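Local coordinates for phosphate binding protein (Planctomyces limnophilus, PDB 4JWO), which probably binds phosphate as the PstS-family component of a system for phosphate transport across the cytoplasmic membrane, at residues Q138-G143 / Q314-V319; A272-G277 / K320-P325; F72-A77 / R284-Y289; G100-F105 / T113-P118. All coordinates share one frame; numbering follows the deposited sequence. Where two conformers were deposited one is given.

Interaction 1 (Q138-G143 / Q314-V319); sequences QVAIDG and QLVEEV
Val-316 of helix 310-318 packs against Ala-140 and Val-139 of strand 134-148, an apolar helix-on-sheet contact buried inside the periplasmic-binding-protein fold. The footprint is small, 91 Å² counting both sides, and one valine supplies the whole helical half of it. Each of its methyls has its own target. CG1 meets the methyl of Ala-140, with 3.6 Å between Val-316 CG1 and Ala-140 CB; CG2 rests on the strand backbone, Val-316 CG2 lying 3.6 Å from Val-139 O. The rotation about CA-CB (chi1 159°) makes this division possible, since it sets CG1 opposite the backbone N and leaves CG2 beside that N.

With so short a side chain at Ala-140 the backbones come close, 6.6 Å from Ala-140 CA to Val-316 CA. The strand is not regular here. Val-139 has a nearly helical psi of -16°, Ala-140 is fully extended, and both have backbone bonds to Leu-286 of strand 283-291, a pattern that fits a classic beta bulge. Ile-74 of helix 72-85 also packs on Ala-140, and Tyr-321 packs on Val-316. Since methyl groups do all the touching on the helix side, and the one polar atom they meet is a carbonyl oxygen in van der Waals contact, this junction depends on close fit and burial, with no directional bond between the two segments.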
# COMPACT_ATOMS: atom_id res chain seq x y z
N GLN A 138 -9.09 4.02 -8.91
CA GLN A 138 -7.90 3.22 -8.64
C GLN A 138 -6.69 3.98 -9.16
O GLN A 138 -6.63 4.35 -10.34
CB GLN A 138 -8.00 1.86 -9.34
CG GLN A 138 -6.86 0.93 -9.00
CD GLN A 138 -6.99 -0.43 -9.65
OE1 GLN A 138 -8.10 -0.90 -9.94
NE2 GLN A 138 -5.88 -1.06 -9.90
N VAL A 139 -5.71 4.21 -8.30
CA VAL A 139 -4.62 5.13 -8.66
C VAL A 139 -3.23 4.52 -8.69
O VAL A 139 -2.31 5.10 -9.26
CB VAL A 139 -4.62 6.39 -7.76
CG1 VAL A 139 -5.94 7.12 -7.90
CG2 VAL A 139 -4.36 6.02 -6.30
N ALA A 140 -3.07 3.34 -8.10
CA ALA A 140 -1.77 2.70 -8.00
C ALA A 140 -1.96 1.28 -7.53
O ALA A 140 -3.04 0.91 -7.09
CB ALA A 140 -0.88 3.46 -7.02
N ILE A 141 -0.89 0.50 -7.62
CA ILE A 141 -0.85 -0.81 -6.99
C ILE A 141 0.31 -0.80 -6.01
O ILE A 141 1.40 -0.32 -6.33
CB ILE A 141 -0.68 -1.93 -8.03
CG1 ILE A 141 -1.93 -2.02 -8.91
CG2 ILE A 141 -0.44 -3.26 -7.34
CD1 ILE A 141 -1.78 -3.05 -10.05
N ASP A 142 0.07 -1.30 -4.80
CA ASP A 142 1.08 -1.33 -3.74
C ASP A 142 1.50 -2.77 -3.55
O ASP A 142 0.68 -3.61 -3.20
CB ASP A 142 0.47 -0.78 -2.44
CG ASP A 142 1.48 -0.69 -1.29
OD1 ASP A 142 2.60 -1.19 -1.42
OD2 ASP A 142 1.12 -0.13 -0.23
N GLY A 143 2.77 -3.07 -3.80
CA GLY A 143 3.29 -4.41 -3.61
C GLY A 143 4.41 -4.46 -2.59
O GLY A 143 5.29 -3.60 -2.60
N GLN A 314 3.59 8.92 -13.28
CA GLN A 314 5.01 9.13 -13.03
C GLN A 314 5.28 9.41 -11.55
O GLN A 314 6.26 8.92 -10.99
CB GLN A 314 5.56 10.26 -13.91
CG GLN A 314 5.90 9.81 -15.32
CD GLN A 314 6.13 10.97 -16.27
OE1 GLN A 314 6.20 12.13 -15.86
NE2 GLN A 314 6.23 10.66 -17.56
N LEU A 315 4.41 10.20 -10.93
CA LEU A 315 4.54 10.50 -9.51
C LEU A 315 4.31 9.24 -8.68
O LEU A 315 4.98 9.01 -7.68
CB LEU A 315 3.57 11.62 -9.10
CG LEU A 315 4.04 13.05 -9.38
CD1 LEU A 315 2.97 14.06 -8.99
CD2 LEU A 315 5.34 13.34 -8.64
N VAL A 316 3.35 8.42 -9.11
CA VAL A 316 3.07 7.16 -8.44
C VAL A 316 4.33 6.29 -8.41
O VAL A 316 4.69 5.73 -7.37
CB VAL A 316 1.89 6.43 -9.12
CG1 VAL A 316 1.90 4.95 -8.81
CG2 VAL A 316 0.58 7.08 -8.68
N GLU A 317 5.03 6.21 -9.53
CA GLU A 317 6.28 5.45 -9.59
C GLU A 317 7.38 6.13 -8.79
O GLU A 317 8.24 5.48 -8.21
CB GLU A 317 6.72 5.24 -11.04
CG GLU A 317 5.71 4.46 -11.86
CD GLU A 317 6.15 4.25 -13.30
OE1 GLU A 317 6.68 5.21 -13.90
OE2 GLU A 317 5.97 3.13 -13.82
N GLU A 318 7.35 7.46 -8.75
CA GLU A 318 8.38 8.21 -8.04
C GLU A 318 8.37 7.91 -6.54
O GLU A 318 9.42 7.93 -5.89
CB GLU A 318 8.20 9.71 -8.28
CG GLU A 318 9.47 10.51 -8.32
CD GLU A 318 9.24 11.88 -8.92
OE1 GLU A 318 9.07 12.85 -8.15
OE2 GLU A 318 9.22 11.99 -10.17
N VAL A 319 7.19 7.65 -5.99
CA VAL A 319 7.10 7.32 -4.57
C VAL A 319 7.14 5.80 -4.37
O VAL A 319 6.75 5.29 -3.31
CB VAL A 319 5.85 7.93 -3.89
CG1 VAL A 319 5.90 9.46 -3.97
CG2 VAL A 319 4.58 7.38 -4.54

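Interaction 2 (A272-G277 / K320-P325); sequences ATIESG and KYIKVP. With SO4 (sulfate ion), chain D.
Glu-275 and Pro-325 mark where the two backbones come nearest, 7.3 Å from CA to CA, as the end of helix 271-275 passes the extended link between helices 310-318 and 326-340. Both segments carry helix-end geometry. Gly-277 leaves helix 271-275 with positive phi, while Lys-320 (phi 82°) is the C-prime residue of a Schellman motif that closes helix 310-318, with Tyr-321 N bonded to Val-316 O and Lys-320 N to Glu-317 O. Pro-325 then occupies the N-cap position of helix 326-340.

Two side-chain pairs bridge the gap. Ile-274 and Ile-322 cross obliquely, the terminal methyl of Ile-322 lying against both methyls of Ile-274: Ile-322 CD1 is 3.8 Å from Ile-274 CG2 and 4.0 Å from Ile-274 CD1. Glu-275, extended beyond CG, brings its carboxylate to the proline ring from the opposing direction, with Glu-275 OE1 3.8 Å from Pro-325 CG. The same oxygen takes a hydrogen from a water, 2.9 Å from Glu-275 OE1, whose other hydrogen goes to Lys-323 O, also at 2.9 Å. This water joins the acid to the backbone opposite without a direct bond. At the far end of the link, Lys-320 NZ donates to a sulfate, probably from the crystallisation liquor, with 2.7 Å between Lys-320 NZ and sulfate O2; Tyr-245 holds that ion too.

Ile-141 of strand 134-148 touches both isoleucines, and Tyr-321 leans on Pro-73 and Ile-74 of helix 72-85, so the link is lodged between helix 271-275, the long strand and the neighbouring helices.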
# COMPACT_ATOMS: atom_id res chain seq x y z
N ALA A 272 3.99 -9.56 -13.40
CA ALA A 272 2.85 -10.32 -13.92
C ALA A 272 1.90 -10.75 -12.81
O ALA A 272 0.69 -10.57 -12.93
CB ALA A 272 3.32 -11.53 -14.72
N THR A 273 2.44 -11.30 -11.72
CA THR A 273 1.57 -11.79 -10.65
C THR A 273 0.97 -10.66 -9.85
O THR A 273 -0.11 -10.80 -9.27
CB THR A 273 2.28 -12.78 -9.69
OG1 THR A 273 3.35 -12.11 -9.02
CG2 THR A 273 2.81 -13.99 -10.45
N ILE A 274 1.66 -9.53 -9.81
CA ILE A 274 1.11 -8.37 -9.14
C ILE A 274 -0.02 -7.77 -9.98
O ILE A 274 -1.10 -7.48 -9.46
CB ILE A 274 2.19 -7.33 -8.80
CG1 ILE A 274 3.11 -7.90 -7.71
CG2 ILE A 274 1.55 -6.04 -8.30
CD1 ILE A 274 4.42 -7.14 -7.57
N GLU A 275 0.24 -7.59 -11.27
CA GLU A 275 -0.77 -7.00 -12.16
C GLU A 275 -2.02 -7.86 -12.32
O GLU A 275 -3.09 -7.35 -12.60
CB GLU A 275 -0.19 -6.72 -13.55
CG GLU A 275 0.40 -5.34 -13.72
CD GLU A 275 0.49 -4.91 -15.18
OE1 GLU A 275 0.64 -3.70 -15.43
OE2 GLU A 275 0.39 -5.79 -16.07
N SER A 276 -1.88 -9.17 -12.15
CA SER A 276 -3.01 -10.08 -12.37
C SER A 276 -3.78 -10.31 -11.08
O SER A 276 -4.82 -10.96 -11.08
CB SER A 276 -2.50 -11.42 -12.85
OG SER A 276 -1.70 -11.97 -11.83
N GLY A 277 -3.23 -9.81 -9.98
CA GLY A 277 -3.83 -9.99 -8.67
C GLY A 277 -3.57 -11.35 -8.05
O GLY A 277 -4.15 -11.68 -7.02
N LYS A 320 7.58 5.10 -5.41
CA LYS A 320 7.96 3.68 -5.36
C LYS A 320 6.79 2.70 -5.45
O LYS A 320 6.93 1.52 -5.09
CB LYS A 320 8.84 3.37 -4.14
CG LYS A 320 10.11 4.23 -4.03
CD LYS A 320 11.12 3.91 -5.12
CE LYS A 320 12.46 4.55 -4.79
NZ LYS A 320 13.53 4.13 -5.74
N TYR A 321 5.65 3.18 -5.94
CA TYR A 321 4.51 2.31 -6.19
C TYR A 321 4.50 1.86 -7.65
O TYR A 321 5.34 2.28 -8.45
CB TYR A 321 3.19 3.01 -5.83
CG TYR A 321 2.94 3.17 -4.34
CD1 TYR A 321 3.25 2.15 -3.45
CD2 TYR A 321 2.38 4.33 -3.83
CE1 TYR A 321 3.01 2.30 -2.07
CE2 TYR A 321 2.14 4.48 -2.47
CZ TYR A 321 2.45 3.46 -1.60
OH TYR A 321 2.21 3.62 -0.25
N ILE A 322 3.55 1.01 -7.98
CA ILE A 322 3.39 0.47 -9.33
C ILE A 322 2.24 1.21 -10.01
O ILE A 322 1.16 1.35 -9.44
CB ILE A 322 3.10 -1.05 -9.26
CG1 ILE A 322 4.32 -1.79 -8.70
CG2 ILE A 322 2.71 -1.57 -10.63
CD1 ILE A 322 4.04 -3.19 -8.19
N LYS A 323 2.46 1.72 -11.22
CA LYS A 323 1.40 2.47 -11.89
C LYS A 323 0.34 1.49 -12.37
O LYS A 323 0.63 0.32 -12.62
CB LYS A 323 1.94 3.34 -13.03
CG LYS A 323 2.45 2.56 -14.22
CD LYS A 323 2.88 3.51 -15.33
CE LYS A 323 3.39 2.73 -16.54
NZ LYS A 323 3.68 3.66 -17.67
N VAL A 324 -0.90 1.96 -12.47
CA VAL A 324 -2.00 1.08 -12.88
C VAL A 324 -1.87 0.64 -14.34
O VAL A 324 -1.31 1.37 -15.18
CB VAL A 324 -3.38 1.75 -12.67
CG1 VAL A 324 -3.62 2.04 -11.19
CG2 VAL A 324 -3.48 3.02 -13.50
N PRO A 325 -2.38 -0.56 -14.66
CA PRO A 325 -2.46 -1.03 -16.04
C PRO A 325 -3.22 -0.04 -16.93
O PRO A 325 -4.03 0.73 -16.41
CB PRO A 325 -3.26 -2.33 -15.91
CG PRO A 325 -2.94 -2.82 -14.53
CD PRO A 325 -2.82 -1.58 -13.69
S SO4 D . 16.06 5.69 -3.32
O1 SO4 D . 17.30 6.44 -3.55
O2 SO4 D . 15.84 4.77 -4.44
O3 SO4 D . 16.16 4.89 -2.09
O4 SO4 D . 14.96 6.65 -3.22
O HOH W 1 1.94 -1.24 -14.62

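Interaction 3 (F72-A77 / R284-Y289); sequences FPISQA and RPLFIY
Ile-74 and Leu-286 meet through their terminal methyls, Ile-74 CD1 lying 4.1 Å from Leu-286 CD1, with the two side chains slanting across one another. One helix residue further on, Ser-75 turns its hydroxyl to the end of Ile-288, and Ser-75 OG stands 3.8 Å from Ile-288 CD1. These two pairs make the whole contact, 105 Å² over both surfaces, and all four residues are buried.

The side chains reach across a wide gap: the CA atoms of Ile-74 and Leu-286 are 9.8 Å apart, those of Ser-75 and Ile-288 8.9 Å. Ile-74 spans its share by extending, with chi2 at 174° carrying CD1 straight outward from the helix. Ile-288 is folded instead, its chi2 of -79° bending CD1 round to the serine.

Leu-286 and Ile-288 stand two apart on strand 283-291 and present the same face of the sheet to helix 72-85. That helix is the connection of a beta-alpha-beta crossover between the parallel strands 61-67 and 89-93, so the contact packs a crossover helix on an antiparallel strand of the same mixed sheet.

Around this, Tyr-321 and Ala-140 pack on Ile-74, while Val-93 covers Ser-75. Ile-288 also touches Val-71 and Val-112. The strand is held in place by backbone bonds on both edges, Leu-286 to Val-139 and Ala-140, and Phe-287 to Ala-115.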
# COMPACT_ATOMS: atom_id res chain seq x y z
N PHE A 72 -1.26 8.24 1.50
CA PHE A 72 -0.62 9.50 1.91
C PHE A 72 0.56 9.95 1.04
O PHE A 72 0.60 11.11 0.63
CB PHE A 72 -0.20 9.44 3.40
CG PHE A 72 0.26 10.76 3.98
CD1 PHE A 72 -0.66 11.69 4.43
CD2 PHE A 72 1.61 11.03 4.14
CE1 PHE A 72 -0.24 12.89 5.00
CE2 PHE A 72 2.03 12.23 4.70
CZ PHE A 72 1.10 13.17 5.12
N PRO A 73 1.52 9.05 0.73
CA PRO A 73 2.66 9.53 -0.07
C PRO A 73 2.27 9.98 -1.47
O PRO A 73 2.87 10.90 -2.01
CB PRO A 73 3.60 8.32 -0.14
CG PRO A 73 3.18 7.44 0.99
CD PRO A 73 1.70 7.65 1.15
N ILE A 74 1.26 9.32 -2.05
CA ILE A 74 0.74 9.75 -3.34
C ILE A 74 0.05 11.10 -3.20
O ILE A 74 0.36 12.03 -3.93
CB ILE A 74 -0.27 8.73 -3.90
CG1 ILE A 74 0.41 7.38 -4.12
CG2 ILE A 74 -0.90 9.24 -5.19
CD1 ILE A 74 -0.56 6.29 -4.55
N SER A 75 -0.87 11.20 -2.26
CA SER A 75 -1.60 12.45 -2.03
C SER A 75 -0.66 13.62 -1.74
O SER A 75 -0.87 14.72 -2.24
CB SER A 75 -2.61 12.30 -0.90
OG SER A 75 -3.60 11.35 -1.24
N GLN A 76 0.38 13.39 -0.94
CA GLN A 76 1.31 14.46 -0.61
C GLN A 76 2.15 14.87 -1.81
O GLN A 76 2.40 16.06 -2.02
CB GLN A 76 2.23 14.05 0.55
CG GLN A 76 3.16 15.15 1.01
CD GLN A 76 2.41 16.41 1.43
OE1 GLN A 76 1.83 16.47 2.52
NE2 GLN A 76 2.41 17.42 0.56
N ALA A 77 2.59 13.88 -2.59
CA ALA A 77 3.43 14.15 -3.75
C ALA A 77 2.65 14.84 -4.86
O ALA A 77 3.14 15.78 -5.49
CB ALA A 77 4.06 12.86 -4.26
N ARG A 284 -1.89 -5.05 -3.61
CA ARG A 284 -3.29 -4.63 -3.64
C ARG A 284 -3.40 -3.26 -4.30
O ARG A 284 -2.46 -2.47 -4.26
CB ARG A 284 -3.85 -4.56 -2.22
CG ARG A 284 -3.24 -3.48 -1.35
CD ARG A 284 -3.77 -3.60 0.05
NE ARG A 284 -3.11 -2.69 0.98
CZ ARG A 284 -3.43 -2.60 2.27
NH1 ARG A 284 -4.38 -3.38 2.78
NH2 ARG A 284 -2.79 -1.75 3.05
N PRO A 285 -4.58 -2.98 -4.88
CA PRO A 285 -4.80 -1.68 -5.52
C PRO A 285 -5.02 -0.59 -4.48
O PRO A 285 -5.52 -0.87 -3.38
CB PRO A 285 -6.06 -1.91 -6.35
CG PRO A 285 -6.79 -3.02 -5.63
CD PRO A 285 -5.71 -3.90 -5.07
N LEU A 286 -4.65 0.64 -4.81
CA LEU A 286 -4.89 1.79 -3.95
C LEU A 286 -5.91 2.71 -4.59
O LEU A 286 -5.93 2.86 -5.82
CB LEU A 286 -3.59 2.55 -3.72
CG LEU A 286 -2.47 1.77 -3.04
CD1 LEU A 286 -1.30 2.72 -2.75
CD2 LEU A 286 -2.98 1.13 -1.75
N PHE A 287 -6.75 3.33 -3.77
CA PHE A 287 -7.87 4.13 -4.26
C PHE A 287 -7.90 5.56 -3.72
O PHE A 287 -7.45 5.84 -2.61
CB PHE A 287 -9.21 3.46 -3.93
CG PHE A 287 -9.30 2.04 -4.42
CD1 PHE A 287 -9.77 1.77 -5.69
CD2 PHE A 287 -8.90 0.99 -3.61
CE1 PHE A 287 -9.86 0.46 -6.14
CE2 PHE A 287 -8.98 -0.32 -4.06
CZ PHE A 287 -9.45 -0.58 -5.32
N ILE A 288 -8.48 6.43 -4.53
CA ILE A 288 -8.85 7.77 -4.11
C ILE A 288 -10.35 7.92 -4.33
O ILE A 288 -10.85 7.58 -5.41
CB ILE A 288 -8.09 8.84 -4.92
CG1 ILE A 288 -6.65 8.97 -4.40
CG2 ILE A 288 -8.81 10.18 -4.88
CD1 ILE A 288 -6.53 9.81 -3.13
N TYR A 289 -11.06 8.40 -3.32
CA TYR A 289 -12.51 8.62 -3.40
C TYR A 289 -12.83 10.09 -3.28
O TYR A 289 -12.21 10.80 -2.50
CB TYR A 289 -13.23 7.90 -2.26
CG TYR A 289 -13.31 6.40 -2.41
CD1 TYR A 289 -12.26 5.58 -2.03
CD2 TYR A 289 -14.46 5.80 -2.92
CE1 TYR A 289 -12.34 4.21 -2.16
CE2 TYR A 289 -14.55 4.44 -3.05
CZ TYR A 289 -13.49 3.64 -2.67
OH TYR A 289 -13.59 2.28 -2.82

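Interaction 4 (G100-F105 / T113-P118); sequences GGFKKF and TGASRP. With SO4 (sulfate ion), chain B.
Phe-102, Phe-105 and Gly-101 of helix 98-106 pack on Thr-113, Ala-115 and Arg-117, where strand 112-115 runs into a loop beside an anion site. A sulfate, probably from the crystallisation liquor, is held there by Thr-98 OG1, Ser-68 OG and the backbone N of Ser-69, which is consistent with a phosphate pocket of this family; Ser-116, modelled in two conformers, approaches it too, but its bond is doubtful. The axes of 100-105 and 113-115 come within 8.0 Å and run roughly antiparallel, at 146°.

Thr-113 is wedged against the helix. Its chi1 of -165° puts OG1 opposite the backbone N, where it lies on the bare backbone of Gly-101, 3.4 Å from Thr-113 OG1 to Gly-101 C; with no side chain at Gly-101, the CA atoms of the two residues approach to 5.8 Å. The threonine methyl makes a CH-pi contact over the face of Phe-105, Thr-113 CG2 being 4.2 Å from the ring centroid.

Phe-102 runs across Thr-113 at about a right angle and reaches further along the strand, with Phe-102 CE2 3.8 Å from Ala-115 CB. The same carbon is 3.7 Å from Arg-117 NH1. Arg-117 NH1 donates to Pro-118 O, at 3.1 Å and from above the carbonyl plane, while NH2 forms a salt bridge with Glu-123. Tyr-289 adds an edge-to-face contact to Phe-102.

Van der Waals and CH-pi contacts thus join helix to strand, and the guanidinium lies nearly parallel to the Phe-102 ring, 11° between the planes, while its N-H groups are engaged by Pro-118 O and Glu-123.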
# COMPACT_ATOMS: atom_id res chain seq x y z
N GLY A 100 -10.70 5.62 9.21
CA GLY A 100 -10.78 6.94 9.79
C GLY A 100 -11.11 7.98 8.74
O GLY A 100 -11.90 8.88 8.97
N GLY A 101 -10.49 7.84 7.57
CA GLY A 101 -10.77 8.73 6.46
C GLY A 101 -12.20 8.61 5.95
O GLY A 101 -12.85 9.60 5.65
N PHE A 102 -12.68 7.38 5.84
CA PHE A 102 -14.07 7.17 5.44
C PHE A 102 -15.05 7.73 6.47
O PHE A 102 -16.14 8.17 6.11
CB PHE A 102 -14.35 5.68 5.18
CG PHE A 102 -14.02 5.22 3.78
CD1 PHE A 102 -14.61 5.82 2.68
CD2 PHE A 102 -13.16 4.16 3.58
CE1 PHE A 102 -14.32 5.37 1.39
CE2 PHE A 102 -12.87 3.71 2.29
CZ PHE A 102 -13.45 4.32 1.20
N LYS A 103 -14.66 7.70 7.74
CA LYS A 103 -15.52 8.22 8.82
C LYS A 103 -15.72 9.72 8.66
O LYS A 103 -16.81 10.24 8.88
CB LYS A 103 -14.92 7.91 10.20
CG LYS A 103 -15.16 6.48 10.71
CD LYS A 103 -14.42 6.23 12.02
CE LYS A 103 -14.80 4.89 12.65
NZ LYS A 103 -14.09 4.65 13.94
N LYS A 104 -14.65 10.42 8.30
CA LYS A 104 -14.72 11.85 8.05
C LYS A 104 -15.40 12.14 6.72
O LYS A 104 -16.04 13.16 6.54
CB LYS A 104 -13.32 12.48 8.08
CG LYS A 104 -12.60 12.33 9.41
CD LYS A 104 -11.64 13.50 9.63
CE LYS A 104 -10.82 13.31 10.90
NZ LYS A 104 -9.94 14.49 11.16
N PHE A 105 -15.23 11.22 5.78
CA PHE A 105 -15.86 11.29 4.47
C PHE A 105 -17.37 11.24 4.64
O PHE A 105 -18.10 12.04 4.08
CB PHE A 105 -15.39 10.11 3.63
CG PHE A 105 -15.73 10.21 2.16
CD1 PHE A 105 -15.08 11.13 1.35
CD2 PHE A 105 -16.66 9.35 1.59
CE1 PHE A 105 -15.37 11.19 -0.01
CE2 PHE A 105 -16.95 9.42 0.23
CZ PHE A 105 -16.30 10.34 -0.57
N THR A 113 -10.72 11.17 -0.04
CA THR A 113 -10.13 10.23 0.90
C THR A 113 -9.40 9.09 0.20
O THR A 113 -9.87 8.55 -0.81
CB THR A 113 -11.17 9.73 1.94
OG1 THR A 113 -10.49 9.11 3.04
CG2 THR A 113 -12.17 8.77 1.32
N GLY A 114 -8.22 8.75 0.73
CA GLY A 114 -7.38 7.70 0.18
C GLY A 114 -7.66 6.40 0.92
O GLY A 114 -7.76 6.40 2.15
N ALA A 115 -7.79 5.30 0.19
CA ALA A 115 -8.17 4.03 0.80
C ALA A 115 -7.24 2.92 0.35
O ALA A 115 -6.91 2.83 -0.84
CB ALA A 115 -9.60 3.69 0.45
N SER A 116 -6.82 2.08 1.29
CA SER A 116 -5.98 0.95 0.92
C SER A 116 -6.83 -0.28 0.64
O SER A 116 -6.31 -1.36 0.41
CB SER A 116 -4.97 0.65 2.02
OG SER A 116 -5.62 0.22 3.19
N ARG A 117 -8.14 -0.10 0.65
CA ARG A 117 -9.08 -1.15 0.31
C ARG A 117 -10.31 -0.46 -0.23
O ARG A 117 -10.52 0.72 0.05
CB ARG A 117 -9.47 -1.95 1.55
CG ARG A 117 -9.96 -1.08 2.69
CD ARG A 117 -10.95 -1.80 3.59
NE ARG A 117 -11.30 -0.97 4.75
CZ ARG A 117 -12.19 0.01 4.72
NH1 ARG A 117 -12.82 0.29 3.59
NH2 ARG A 117 -12.45 0.72 5.82
N PRO A 118 -11.14 -1.18 -1.00
CA PRO A 118 -12.38 -0.57 -1.45
C PRO A 118 -13.28 -0.20 -0.28
O PRO A 118 -13.22 -0.83 0.78
CB PRO A 118 -13.03 -1.67 -2.28
CG PRO A 118 -11.91 -2.56 -2.70
CD PRO A 118 -10.96 -2.54 -1.54
S SO4 B . -4.74 2.01 6.42
O1 SO4 B . -3.71 1.04 6.74
O2 SO4 B . -5.16 1.90 5.03
O3 SO4 B . -5.89 1.75 7.27
O4 SO4 B . -4.20 3.36 6.64

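Three neighbouring strands tie most of this together. Interactions 1 and 3 share the pairing of strands 134-148 and 283-291 (Ala-140 O to Leu-286 N 2.8 Å), and interactions 3 and 4 that of 283-291 with 112-115 (Tyr-289 N to Thr-113 O 2.8 Å). Interaction 2 joins interaction 1 through Ile-322 O and Ile-141 N, 2.9 Å apart, and interaction 3 through Tyr-321, whose CD2 is 3.6 Å from Ile-74 CD1. Interaction 4 borders the sulfate bound by Thr-98, Ser-68 and Ser-69; interaction 2, whose centre is about 22 Å from that of interaction 4, has a different sulfate at Lys-320. Arg-284 of interaction 3 packs on Ser-116 beside the first sulfate.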